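PDB 3BNV: Cj0977, which is a virulence protein of Campylobacter jejuni under sigma28 control, has a hot-dog fold and is of unknown biochemical function. Local coordinates for residues L25-E30 and E85-I90; A68-A73 and D104-E109; A110-D115 and K119-K124. All coordinates share one frame; numbering follows the deposited sequence.

Contact 1 (L25-E30 and E85-I90); sequences LLTCPE and EFSVII
Leu-26 meets Glu-85 with the root of its side chain rather than with its branches. Its CB is directed at the opposite backbone and comes within 3.9 Å of Glu-85 CA, with Glu-85 N equally close, while the two methyls lie further off. The two side chains come together at their CB atoms, 4.2 Å apart, and diverge from there. Glu-85 carries CG anti to its own backbone N (chi1 -179°), and the chain stays extended beyond, which carries the carboxylate outward, beyond contact with Leu-26. On the way CG passes over the centre of the Phe-86 ring, 3.8 Å above its plane, an aliphatic lid from the preceding residue. The backbone joins in through Leu-26 O, which sits 3.7 Å from Glu-85 CA.

In the hot-dog fold a long central helix is wrapped by a curved antiparallel sheet, and here a loop closes against the place where that helix gives way to strand 87-96, the outermost strand of the sheet within this chain. The helix side is represented by Gln-79, whose side chain touches Thr-27. Across the contact the two hydroxyls, Thr-27 OG1 and Ser-87 OG, are 3.7 Å apart, too far for a bond between them; the hydrogen bond of Ser-87 OG goes to Gln-79 OE1. Thr-27 is buried, unlike Leu-26 and Glu-85 at the exposed end.

Just before the strand, Asn-83 OD1 accepts a hydrogen bond from Leu-26 N and ties the loop to the helix exit. The second subunit approaches from beyond: its Phe-66 packs on Cys-28, and its Asp-67 accepts a hydrogen bond from Ile-89 N.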
ATOM      1  N   LEU A  25       4.993  -7.825  19.416  1.00 36.06           N
ATOM      2  CA  LEU A  25       4.094  -7.542  18.309  1.00 35.41           C
ATOM      3  C   LEU A  25       3.091  -8.677  18.120  1.00 35.10           C
ATOM      4  O   LEU A  25       3.471  -9.818  17.870  1.00 34.96           O
ATOM      5  CB  LEU A  25       4.900  -7.306  17.030  1.00 36.01           C
ATOM      6  CG  LEU A  25       4.604  -6.054  16.211  1.00 35.59           C
ATOM      7  CD1 LEU A  25       3.183  -6.074  15.809  1.00 36.35           C
ATOM      8  CD2 LEU A  25       4.842  -4.835  17.059  1.00 36.53           C
ATOM      9  N   LEU A  26       1.809  -8.356  18.249  1.00 34.76           N
ATOM     10  CA  LEU A  26       0.741  -9.336  18.047  1.00 34.41           C
ATOM     11  C   LEU A  26       0.149  -9.216  16.648  1.00 34.43           C
ATOM     12  O   LEU A  26      -0.466 -10.156  16.148  1.00 34.82           O
ATOM     13  CB  LEU A  26      -0.369  -9.180  19.103  1.00 33.94           C
ATOM     14  CG  LEU A  26      -0.098  -9.609  20.555  1.00 33.04           C
ATOM     15  CD1 LEU A  26      -1.133  -9.066  21.533  1.00 30.93           C
ATOM     16  CD2 LEU A  26      -0.030 -11.119  20.662  1.00 33.40           C
ATOM     17  N   THR A  27       0.342  -8.059  16.023  1.00 34.07           N
ATOM     18  CA  THR A  27      -0.295  -7.756  14.744  1.00 34.09           C
ATOM     19  C   THR A  27       0.540  -8.199  13.557  1.00 33.95           C
ATOM     20  O   THR A  27       1.752  -8.129  13.594  1.00 34.52           O
ATOM     21  CB  THR A  27      -0.571  -6.237  14.609  1.00 34.21           C
ATOM     22  OG1 THR A  27      -1.415  -5.978  13.476  1.00 34.17           O
ATOM     23  CG2 THR A  27       0.710  -5.487  14.432  1.00 33.95           C
ATOM     24  N   CYS A  28      -0.104  -8.647  12.493  1.00 33.66           N
ATOM     25  CA  CYS A  28       0.614  -9.001  11.262  1.00 33.75           C
ATOM     26  C   CYS A  28       1.848  -9.877  11.493  1.00 33.31           C
ATOM     27  O   CYS A  28       2.932  -9.586  10.985  1.00 33.37           O
ATOM     28  CB  CYS A  28       0.987  -7.729  10.489  1.00 33.62           C
ATOM     29  SG  CYS A  28      -0.449  -6.638  10.175  1.00 37.25           S
ATOM     30  N   PRO A  29       1.680 -10.981  12.228  1.00 33.11           N
ATOM     31  CA  PRO A  29       2.848 -11.767  12.619  1.00 33.00           C
ATOM     32  C   PRO A  29       3.601 -12.306  11.415  1.00 33.13           C
ATOM     33  O   PRO A  29       4.790 -12.653  11.521  1.00 33.33           O
ATOM     34  CB  PRO A  29       2.240 -12.934  13.406  1.00 33.01           C
ATOM     35  CG  PRO A  29       0.789 -12.962  13.004  1.00 32.86           C
ATOM     36  CD  PRO A  29       0.410 -11.569  12.686  1.00 32.59           C
ATOM     37  N   GLU A  30       2.920 -12.379  10.276  1.00 32.91           N
ATOM     38  CA  GLU A  30       3.448 -13.138   9.154  1.00 33.12           C
ATOM     39  C   GLU A  30       3.856 -12.232   8.017  1.00 32.77           C
ATOM     40  O   GLU A  30       4.261 -12.698   6.964  1.00 32.80           O
ATOM     41  CB  GLU A  30       2.378 -14.121   8.696  1.00 33.13           C
ATOM     42  CG  GLU A  30       2.920 -15.264   7.929  1.00 34.89           C
ATOM     43  CD  GLU A  30       3.538 -16.313   8.823  1.00 36.59           C
ATOM     44  OE1 GLU A  30       3.936 -15.978   9.963  1.00 37.45           O
ATOM     45  OE2 GLU A  30       3.619 -17.475   8.380  1.00 36.78           O
ATOM     46  N   GLU A  85      -4.146  -8.517  18.352  1.00 32.82           N
ATOM     47  CA  GLU A  85      -3.884  -9.714  17.586  1.00 32.68           C
ATOM     48  C   GLU A  85      -4.757  -9.787  16.348  1.00 32.53           C
ATOM     49  O   GLU A  85      -4.318 -10.233  15.309  1.00 32.63           O
ATOM     50  CB  GLU A  85      -4.085 -10.965  18.426  1.00 32.94           C
ATOM     51  CG  GLU A  85      -3.782 -12.232  17.658  1.00 33.72           C
ATOM     52  CD  GLU A  85      -3.762 -13.431  18.540  1.00 36.22           C
ATOM     53  OE1 GLU A  85      -3.204 -14.472  18.116  1.00 37.49           O
ATOM     54  OE2 GLU A  85      -4.306 -13.322  19.665  1.00 36.99           O
ATOM     55  N   PHE A  86      -6.004  -9.361  16.463  1.00 32.50           N
ATOM     56  CA  PHE A  86      -6.929  -9.431  15.344  1.00 32.35           C
ATOM     57  C   PHE A  86      -7.407  -8.041  14.933  1.00 32.44           C
ATOM     58  O   PHE A  86      -8.331  -7.499  15.520  1.00 32.86           O
ATOM     59  CB  PHE A  86      -8.141 -10.305  15.693  1.00 31.89           C
ATOM     60  CG  PHE A  86      -7.791 -11.664  16.228  1.00 31.49           C
ATOM     61  CD1 PHE A  86      -8.193 -12.041  17.508  1.00 31.82           C
ATOM     62  CD2 PHE A  86      -7.102 -12.583  15.444  1.00 30.52           C
ATOM     63  CE1 PHE A  86      -7.899 -13.302  18.009  1.00 30.97           C
ATOM     64  CE2 PHE A  86      -6.799 -13.835  15.927  1.00 30.71           C
ATOM     65  CZ  PHE A  86      -7.194 -14.204  17.217  1.00 31.61           C
ATOM     66  N   SER A  87      -6.792  -7.470  13.910  1.00 32.58           N
ATOM     67  CA  SER A  87      -7.179  -6.155  13.453  1.00 32.59           C
ATOM     68  C   SER A  87      -7.016  -6.050  11.951  1.00 32.68           C
ATOM     69  O   SER A  87      -6.304  -6.837  11.331  1.00 32.90           O
ATOM     70  CB  SER A  87      -6.357  -5.073  14.144  1.00 32.13           C
ATOM     71  OG  SER A  87      -5.042  -5.097  13.661  1.00 32.27           O
ATOM     72  N   VAL A  88      -7.700  -5.075  11.377  1.00 32.52           N
ATOM     73  CA  VAL A  88      -7.544  -4.769   9.981  1.00 32.47           C
ATOM     74  C   VAL A  88      -7.663  -3.278   9.843  1.00 32.73           C
ATOM     75  O   VAL A  88      -8.041  -2.586  10.814  1.00 32.92           O
ATOM     76  CB  VAL A  88      -8.608  -5.468   9.109  1.00 32.36           C
ATOM     77  CG1 VAL A  88      -8.611  -6.956   9.362  1.00 31.36           C
ATOM     78  CG2 VAL A  88      -9.986  -4.877   9.338  1.00 31.56           C
ATOM     79  N   ILE A  89      -7.325  -2.752   8.666  1.00 32.63           N
ATOM     80  CA  ILE A  89      -7.619  -1.340   8.411  1.00 32.39           C
ATOM     81  C   ILE A  89      -8.812  -1.188   7.501  1.00 32.51           C
ATOM     82  O   ILE A  89      -9.016  -2.021   6.627  1.00 32.79           O
ATOM     83  CB  ILE A  89      -6.410  -0.554   7.933  1.00 32.05           C
ATOM     84  CG1 ILE A  89      -6.099  -0.820   6.468  1.00 31.73           C
ATOM     85  CG2 ILE A  89      -5.226  -0.848   8.832  1.00 31.11           C
ATOM     86  CD1 ILE A  89      -4.913  -0.010   5.941  1.00 29.83           C
ATOM     87  N   ILE A  90      -9.636  -0.163   7.733  1.00 32.51           N
ATOM     88  CA  ILE A  90     -10.906  -0.065   7.019  1.00 31.99           C
ATOM     89  C   ILE A  90     -11.019   1.177   6.206  1.00 32.22           C
ATOM     90  O   ILE A  90     -11.955   1.330   5.426  1.00 32.36           O
ATOM     91  CB  ILE A  90     -12.071  -0.080   7.953  1.00 31.36           C
ATOM     92  CG1 ILE A  90     -11.905   1.006   9.006  1.00 30.77           C
ATOM     93  CG2 ILE A  90     -12.230  -1.446   8.542  1.00 30.59           C
ATOM     94  CD1 ILE A  90     -13.177   1.368   9.664  1.00 29.16           C
TER

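Contact 2 (A68-A73 and D104-E109); sequences AFIFAA and DVLELE
Ile-70 sets CG2 opposite its backbone N by turning CG1 to chi1 -57°, and Leu-106 answers with a CG that also lies anti to its own N (chi1 178°). The outcome is a methyl-to-methyl touch, Ile-70 CG2 to Leu-106 CD2 at 3.8 Å, between side chains that cross at about a right angle. Leu-108, two residues along the same strand, takes the other common choice: CG is anti to the carbonyl carbon (chi1 -51°), and both methyls reach Ala-73. CD2 of Leu-108 is the nearer, 3.6 Å from Ala-73 CB, with CD1 of Leu-108 at 4.0 Å from the same carbon.

Ile-70 and Ala-73 lie three residues apart, and therefore on one side of the helix, and each meets one of the two leucines; CB of Ala-73 points at the strand. The small Ala-73 lets the leucine tip come up to the helix backbone itself. All four residues are buried and the contact is wholly apolar. The segment axes stay 10.2 Å apart at closest approach.

This is part of the helix-to-sheet packing of the hot-dog fold, with helix 67-82 against the concave side of the sheet. Leu-51 of strand 46-52 packs on both Ala-73 and Leu-106, Ile-70 also touches Phe-96 of strand 87-96 and Leu-100, and away from strand 105-112 the helix meets the second subunit.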
ATOM      1  N   ALA A  68       2.847   2.835  -3.247  1.00 32.82           N
ATOM      2  CA  ALA A  68       2.144   1.884  -2.393  1.00 32.43           C
ATOM      3  C   ALA A  68       3.015   1.276  -1.309  1.00 32.58           C
ATOM      4  O   ALA A  68       2.518   0.885  -0.248  1.00 33.24           O
ATOM      5  CB  ALA A  68       1.521   0.799  -3.218  1.00 32.34           C
ATOM      6  N   PHE A  69       4.313   1.198  -1.540  1.00 32.44           N
ATOM      7  CA  PHE A  69       5.187   0.645  -0.502  1.00 32.41           C
ATOM      8  C   PHE A  69       5.290   1.582   0.669  1.00 32.70           C
ATOM      9  O   PHE A  69       5.434   1.153   1.810  1.00 32.50           O
ATOM     10  CB  PHE A  69       6.552   0.267  -1.051  1.00 31.91           C
ATOM     11  CG  PHE A  69       6.469  -0.837  -2.029  1.00 31.77           C
ATOM     12  CD1 PHE A  69       6.257  -2.122  -1.593  1.00 31.83           C
ATOM     13  CD2 PHE A  69       6.474  -0.578  -3.384  1.00 30.88           C
ATOM     14  CE1 PHE A  69       6.126  -3.158  -2.480  1.00 31.83           C
ATOM     15  CE2 PHE A  69       6.344  -1.593  -4.281  1.00 32.15           C
ATOM     16  CZ  PHE A  69       6.165  -2.895  -3.835  1.00 32.86           C
ATOM     17  N   ILE A  70       5.175   2.878   0.398  1.00 33.02           N
ATOM     18  CA  ILE A  70       5.181   3.811   1.498  1.00 33.24           C
ATOM     19  C   ILE A  70       3.903   3.559   2.264  1.00 33.44           C
ATOM     20  O   ILE A  70       3.917   3.514   3.497  1.00 33.57           O
ATOM     21  CB  ILE A  70       5.175   5.229   1.007  1.00 33.44           C
ATOM     22  CG1 ILE A  70       6.353   5.481   0.092  1.00 34.29           C
ATOM     23  CG2 ILE A  70       5.223   6.189   2.146  1.00 33.00           C
ATOM     24  CD1 ILE A  70       6.130   6.809  -0.716  1.00 37.39           C
ATOM     25  N   PHE A  71       2.798   3.370   1.534  1.00 33.20           N
ATOM     26  CA  PHE A  71       1.532   3.099   2.192  1.00 33.22           C
ATOM     27  C   PHE A  71       1.647   1.806   2.982  1.00 33.16           C
ATOM     28  O   PHE A  71       1.273   1.751   4.141  1.00 33.27           O
ATOM     29  CB  PHE A  71       0.372   3.013   1.209  1.00 33.56           C
ATOM     30  CG  PHE A  71      -0.977   2.711   1.869  1.00 35.52           C
ATOM     31  CD1 PHE A  71      -1.435   1.418   2.005  1.00 34.67           C
ATOM     32  CD2 PHE A  71      -1.781   3.735   2.355  1.00 36.63           C
ATOM     33  CE1 PHE A  71      -2.674   1.158   2.600  1.00 35.46           C
ATOM     34  CE2 PHE A  71      -2.996   3.461   2.968  1.00 35.89           C
ATOM     35  CZ  PHE A  71      -3.445   2.177   3.076  1.00 33.78           C
ATOM     36  N   ALA A  72       2.198   0.764   2.376  1.00 32.74           N
ATOM     37  CA  ALA A  72       2.353  -0.466   3.108  1.00 32.48           C
ATOM     38  C   ALA A  72       3.049  -0.220   4.431  1.00 32.76           C
ATOM     39  O   ALA A  72       2.601  -0.711   5.456  1.00 33.35           O
ATOM     40  CB  ALA A  72       3.112  -1.477   2.295  1.00 33.03           C
ATOM     41  N   ALA A  73       4.142   0.527   4.426  1.00 32.76           N
ATOM     42  CA  ALA A  73       4.862   0.754   5.659  1.00 32.68           C
ATOM     43  C   ALA A  73       3.941   1.488   6.659  1.00 32.98           C
ATOM     44  O   ALA A  73       3.859   1.123   7.831  1.00 33.02           O
ATOM     45  CB  ALA A  73       6.119   1.523   5.383  1.00 31.94           C
ATOM     46  N   ASP A 104      16.875   5.380  -0.359  1.00 32.46           N
ATOM     47  CA  ASP A 104      16.337   6.133   0.766  1.00 32.69           C
ATOM     48  C   ASP A 104      15.888   5.186   1.866  1.00 32.65           C
ATOM     49  O   ASP A 104      15.406   4.088   1.584  1.00 32.78           O
ATOM     50  CB  ASP A 104      15.134   6.990   0.340  1.00 32.44           C
ATOM     51  CG  ASP A 104      15.555   8.292  -0.312  1.00 33.07           C
ATOM     52  OD1 ASP A 104      16.726   8.688  -0.136  1.00 32.86           O
ATOM     53  OD2 ASP A 104      14.713   8.928  -0.982  1.00 33.59           O
ATOM     54  N   VAL A 105      16.038   5.604   3.117  1.00 32.33           N
ATOM     55  CA  VAL A 105      15.314   4.928   4.160  1.00 32.11           C
ATOM     56  C   VAL A 105      14.263   5.840   4.782  1.00 32.10           C
ATOM     57  O   VAL A 105      14.531   6.958   5.178  1.00 32.10           O
ATOM     58  CB  VAL A 105      16.230   4.216   5.202  1.00 32.24           C
ATOM     59  CG1 VAL A 105      17.655   4.424   4.884  1.00 31.24           C
ATOM     60  CG2 VAL A 105      15.888   4.629   6.626  1.00 31.46           C
ATOM     61  N   LEU A 106      13.044   5.341   4.829  1.00 32.17           N
ATOM     62  CA  LEU A 106      11.930   6.077   5.359  1.00 32.01           C
ATOM     63  C   LEU A 106      11.771   5.782   6.844  1.00 32.31           C
ATOM     64  O   LEU A 106      11.846   4.625   7.285  1.00 32.24           O
ATOM     65  CB  LEU A 106      10.685   5.648   4.617  1.00 32.01           C
ATOM     66  CG  LEU A 106       9.345   6.243   5.013  1.00 32.34           C
ATOM     67  CD1 LEU A 106       9.282   7.703   4.594  1.00 31.57           C
ATOM     68  CD2 LEU A 106       8.277   5.438   4.312  1.00 31.25           C
ATOM     69  N   GLU A 107      11.567   6.838   7.621  1.00 32.39           N
ATOM     70  CA  GLU A 107      11.352   6.706   9.053  1.00 32.56           C
ATOM     71  C   GLU A 107       9.884   7.068   9.388  1.00 32.38           C
ATOM     72  O   GLU A 107       9.460   8.195   9.193  1.00 32.52           O
ATOM     73  CB  GLU A 107      12.351   7.596   9.786  1.00 31.51           C
ATOM     74  CG  GLU A 107      13.769   7.212   9.497  1.00 31.66           C
ATOM     75  CD  GLU A 107      14.820   8.073  10.235  1.00 34.06           C
ATOM     76  OE1 GLU A 107      15.626   8.759   9.512  1.00 31.69           O
ATOM     77  OE2 GLU A 107      14.823   8.047  11.523  1.00 33.31           O
ATOM     78  N   LEU A 108       9.104   6.100   9.861  1.00 32.31           N
ATOM     79  CA  LEU A 108       7.694   6.352  10.151  1.00 32.17           C
ATOM     80  C   LEU A 108       7.398   6.411  11.657  1.00 32.02           C
ATOM     81  O   LEU A 108       7.964   5.658  12.433  1.00 31.94           O
ATOM     82  CB  LEU A 108       6.813   5.302   9.470  1.00 31.63           C
ATOM     83  CG  LEU A 108       7.074   5.076   7.979  1.00 32.53           C
ATOM     84  CD1 LEU A 108       8.204   4.084   7.687  1.00 31.85           C
ATOM     85  CD2 LEU A 108       5.817   4.613   7.266  1.00 33.26           C
ATOM     86  N   GLU A 109       6.524   7.324  12.058  1.00 32.09           N
ATOM     87  CA  GLU A 109       5.994   7.329  13.416  1.00 32.89           C
ATOM     88  C   GLU A 109       4.483   7.310  13.358  1.00 32.78           C
ATOM     89  O   GLU A 109       3.885   7.989  12.522  1.00 33.03           O
ATOM     90  CB  GLU A 109       6.429   8.554  14.206  1.00 32.71           C
ATOM     91  CG  GLU A 109       7.889   8.630  14.421  1.00 34.90           C
ATOM     92  CD  GLU A 109       8.287   9.839  15.234  1.00 37.84           C
ATOM     93  OE1 GLU A 109       9.367  10.412  14.938  1.00 40.14           O
ATOM     94  OE2 GLU A 109       7.539  10.218  16.169  1.00 38.33           O
TER

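Contact 3 (A110-D115 and K119-K124); sequences AHALFD and KKRDVK
The guanidinium of Arg-121 is held by the loop of residues 113-115 on one face and at its edge. Over the face lies the carbonyl oxygen of Asp-115, 3.5 Å above the plane and near its centre. At the edge NH2 of Arg-121 gives a nearly straight hydrogen bond of 2.9 Å to Leu-113 O, which lies close to the guanidinium plane, although NH2 itself stands well above the plane of that carbonyl. NH2 has a second acceptor in Asn-45 OD1. Water 1, also at the edge, accepts from Arg-121 NE and from Asp-122 N; its separation from Leu-113 O is too short to be trusted. Bends at chi2 (-75°) and chi3 (-44°) curl the side chain so that its guanidinium sits beside the 113-115 loop.

The setting is the beta hairpin of strands 105-112 and 120-129, neighbours in the antiparallel sheet of the hot-dog fold. His-111 and Lys-124 form a hydrogen-bonded pair, with His-111 N to Lys-124 O at 2.9 Å and Lys-124 N to His-111 O at 2.8 Å. Ala-112 and Val-123 are the following non-hydrogen-bonded pair, their side chains on the face that looks at helix 67-82. Val-123 CG1 touches Ala-110 CB at 3.8 Å there. Past the strand end, Leu-113 N still bonds to Asp-122 O, almost in line with its C=O (176°).

OD1 of Asp-115 accepts from Thr-117 OG1 and Ser-118 N, while OD2 of Asp-115 is 4.7 Å from Arg-121 NE, probably near enough for attraction but not a salt bridge. On the other face of the sheet, the His-111 ring meets that of Tyr-46.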
ATOM      1  N   ALA A 110       3.872   6.549  14.255  1.00 32.65           N
ATOM      2  CA  ALA A 110       2.409   6.435  14.310  1.00 32.52           C
ATOM      3  C   ALA A 110       1.890   6.740  15.699  1.00 32.58           C
ATOM      4  O   ALA A 110       2.435   6.252  16.686  1.00 32.86           O
ATOM      5  CB  ALA A 110       1.980   5.027  13.889  1.00 32.51           C
ATOM      6  N   HIS A 111       0.841   7.547  15.785  1.00 32.77           N
ATOM      7  CA  HIS A 111       0.242   7.894  17.076  1.00 32.54           C
ATOM      8  C   HIS A 111      -1.248   7.695  16.956  1.00 32.87           C
ATOM      9  O   HIS A 111      -1.882   8.271  16.060  1.00 33.00           O
ATOM     10  CB  HIS A 111       0.505   9.339  17.418  1.00 32.26           C
ATOM     11  CG  HIS A 111       1.950   9.688  17.531  1.00 32.54           C
ATOM     12  ND1 HIS A 111       2.613   9.717  18.741  1.00 32.88           N
ATOM     13  CD2 HIS A 111       2.852  10.064  16.595  1.00 32.58           C
ATOM     14  CE1 HIS A 111       3.871  10.072  18.541  1.00 33.48           C
ATOM     15  NE2 HIS A 111       4.037  10.307  17.249  1.00 33.64           N
ATOM     16  N   ALA A 112      -1.793   6.849  17.830  1.00 32.86           N
ATOM     17  CA  ALA A 112      -3.209   6.517  17.826  1.00 32.87           C
ATOM     18  C   ALA A 112      -3.948   7.513  18.687  1.00 33.19           C
ATOM     19  O   ALA A 112      -3.533   7.782  19.791  1.00 33.19           O
ATOM     20  CB  ALA A 112      -3.408   5.125  18.368  1.00 32.62           C
ATOM     21  N   LEU A 113      -5.049   8.061  18.187  1.00 33.98           N
ATOM     22  CA  LEU A 113      -5.859   8.977  18.975  1.00 34.68           C
ATOM     23  C   LEU A 113      -6.487   8.205  20.120  1.00 35.18           C
ATOM     24  O   LEU A 113      -7.052   7.128  19.912  1.00 35.28           O
ATOM     25  CB  LEU A 113      -6.944   9.622  18.123  1.00 34.71           C
ATOM     26  CG  LEU A 113      -6.402  10.712  17.203  1.00 36.96           C
ATOM     27  CD1 LEU A 113      -7.508  11.345  16.319  1.00 37.23           C
ATOM     28  CD2 LEU A 113      -5.624  11.790  18.032  1.00 38.48           C
ATOM     29  N   PHE A 114      -6.370   8.770  21.319  1.00 36.09           N
ATOM     30  CA  PHE A 114      -6.760   8.142  22.564  1.00 37.45           C
ATOM     31  C   PHE A 114      -8.210   7.685  22.532  1.00 38.13           C
ATOM     32  O   PHE A 114      -9.096   8.434  22.118  1.00 38.10           O
ATOM     33  CB  PHE A 114      -6.530   9.146  23.700  1.00 37.83           C
ATOM     34  CG  PHE A 114      -6.868   8.636  25.069  1.00 38.13           C
ATOM     35  CD1 PHE A 114      -8.130   8.843  25.608  1.00 38.39           C
ATOM     36  CD2 PHE A 114      -5.910   8.001  25.846  1.00 39.33           C
ATOM     37  CE1 PHE A 114      -8.437   8.407  26.895  1.00 37.50           C
ATOM     38  CE2 PHE A 114      -6.217   7.561  27.140  1.00 38.98           C
ATOM     39  CZ  PHE A 114      -7.481   7.764  27.652  1.00 37.84           C
ATOM     40  N   ASP A 115      -8.433   6.450  22.966  1.00 38.77           N
ATOM     41  CA  ASP A 115      -9.753   5.840  22.904  1.00 39.71           C
ATOM     42  C   ASP A 115      -9.735   4.442  23.519  1.00 40.29           C
ATOM     43  O   ASP A 115      -9.558   3.443  22.823  1.00 40.33           O
ATOM     44  CB  ASP A 115     -10.235   5.763  21.458  1.00 39.42           C
ATOM     45  CG  ASP A 115     -11.709   5.434  21.354  1.00 40.38           C
ATOM     46  OD1 ASP A 115     -12.352   5.185  22.403  1.00 41.05           O
ATOM     47  OD2 ASP A 115     -12.227   5.423  20.212  1.00 42.00           O
ATOM     48  N   LYS A 119     -13.466  -0.165  19.502  1.00 35.27           N
ATOM     49  CA  LYS A 119     -12.565  -1.026  18.711  1.00 34.68           C
ATOM     50  C   LYS A 119     -12.090  -0.369  17.402  1.00 34.12           C
ATOM     51  O   LYS A 119     -11.174  -0.872  16.749  1.00 33.92           O
ATOM     52  CB  LYS A 119     -13.236  -2.371  18.402  1.00 34.84           C
ATOM     53  CG  LYS A 119     -13.512  -3.226  19.618  1.00 34.20           C
ATOM     54  CD  LYS A 119     -14.358  -4.411  19.227  1.00 35.76           C
ATOM     55  CE  LYS A 119     -14.681  -5.277  20.447  1.00 37.13           C
ATOM     56  NZ  LYS A 119     -13.438  -5.864  21.014  1.00 36.42           N
ATOM     57  N   LYS A 120     -12.726   0.744  17.033  1.00 33.89           N
ATOM     58  CA  LYS A 120     -12.333   1.532  15.869  1.00 33.89           C
ATOM     59  C   LYS A 120     -11.450   2.710  16.316  1.00 33.37           C
ATOM     60  O   LYS A 120     -11.866   3.544  17.137  1.00 33.40           O
ATOM     61  CB  LYS A 120     -13.585   1.990  15.110  1.00 34.09           C
ATOM     62  CG  LYS A 120     -13.342   2.997  13.979  1.00 35.67           C
ATOM     63  CD  LYS A 120     -14.668   3.571  13.447  1.00 35.76           C
ATOM     64  CE  LYS A 120     -14.395   4.668  12.411  1.00 39.74           C
ATOM     65  NZ  LYS A 120     -15.446   4.806  11.319  1.00 39.35           N
ATOM     66  N   ARG A 121     -10.232   2.751  15.781  1.00 33.04           N
ATOM     67  CA  ARG A 121      -9.208   3.716  16.169  1.00 33.00           C
ATOM     68  C   ARG A 121      -8.670   4.485  14.970  1.00 33.16           C
ATOM     69  O   ARG A 121      -8.459   3.901  13.885  1.00 33.04           O
ATOM     70  CB  ARG A 121      -8.024   2.977  16.779  1.00 32.98           C
ATOM     71  CG  ARG A 121      -8.368   1.870  17.718  1.00 33.19           C
ATOM     72  CD  ARG A 121      -8.836   2.420  19.061  1.00 33.09           C
ATOM     73  NE  ARG A 121      -7.991   3.515  19.508  1.00 33.18           N
ATOM     74  CZ  ARG A 121      -6.980   3.384  20.359  1.00 33.60           C
ATOM     75  NH1 ARG A 121      -6.678   2.207  20.875  1.00 33.08           N
ATOM     76  NH2 ARG A 121      -6.274   4.443  20.711  1.00 33.74           N
ATOM     77  N   ASP A 122      -8.413   5.781  15.177  1.00 33.34           N
ATOM     78  CA  ASP A 122      -7.771   6.632  14.150  1.00 33.74           C
ATOM     79  C   ASP A 122      -6.287   6.775  14.477  1.00 33.26           C
ATOM     80  O   ASP A 122      -5.921   7.093  15.595  1.00 33.57           O
ATOM     81  CB  ASP A 122      -8.446   8.023  14.098  1.00 34.13           C
ATOM     82  CG  ASP A 122      -9.954   7.937  13.836  1.00 36.99           C
ATOM     83  OD1 ASP A 122     -10.394   6.964  13.182  1.00 39.49           O
ATOM     84  OD2 ASP A 122     -10.713   8.837  14.282  1.00 39.33           O
ATOM     85  N   VAL A 123      -5.435   6.547  13.498  1.00 32.98           N
ATOM     86  CA  VAL A 123      -3.998   6.598  13.719  1.00 33.00           C
ATOM     87  C   VAL A 123      -3.335   7.597  12.781  1.00 32.95           C
ATOM     88  O   VAL A 123      -3.543   7.567  11.570  1.00 32.98           O
ATOM     89  CB  VAL A 123      -3.385   5.210  13.502  1.00 33.63           C
ATOM     90  CG1 VAL A 123      -1.851   5.256  13.677  1.00 33.68           C
ATOM     91  CG2 VAL A 123      -4.027   4.202  14.447  1.00 32.82           C
ATOM     92  N   LYS A 124      -2.542   8.492  13.351  1.00 33.09           N
ATOM     93  CA  LYS A 124      -1.863   9.519  12.573  1.00 33.19           C
ATOM     94  C   LYS A 124      -0.458   8.981  12.261  1.00 33.04           C
ATOM     95  O   LYS A 124       0.285   8.597  13.172  1.00 33.21           O
ATOM     96  CB  LYS A 124      -1.839  10.814  13.394  1.00 33.39           C
ATOM     97  CG  LYS A 124      -2.183  12.061  12.633  1.00 34.89           C
ATOM     98  CD  LYS A 124      -1.240  12.215  11.403  1.00 38.56           C
ATOM     99  CE  LYS A 124      -1.484  13.528  10.604  1.00 38.63           C
ATOM    100  NZ  LYS A 124      -2.497  13.364   9.500  1.00 39.14           N
TER
HETATM  101  O   HOH W   1      -8.644   6.229  18.320  1.00 26.68           O

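Overall arrangement
The three contacts sample one sheet and the helix it wraps. Contacts 2 and 3 follow each other along strand 105-112, their centres about 19 Å apart; the strand packs on the helix and pairs with strand 120-129 along its length, and the two contacts take successive parts of it. Contacts 1 and 2, with centres about 18 Å apart, touch directly: Ile-89 CD1 lies 3.9 Å from Phe-71 CZ. Both also reach the second subunit, where Phe-71 stacks on its counterpart. Contact 3 involves no second subunit and lies about 14 Å from contact 1, centre to centre. Contacts 1 and 2 interlock along the chain, whereas contact 3 joins segments only four residues apart.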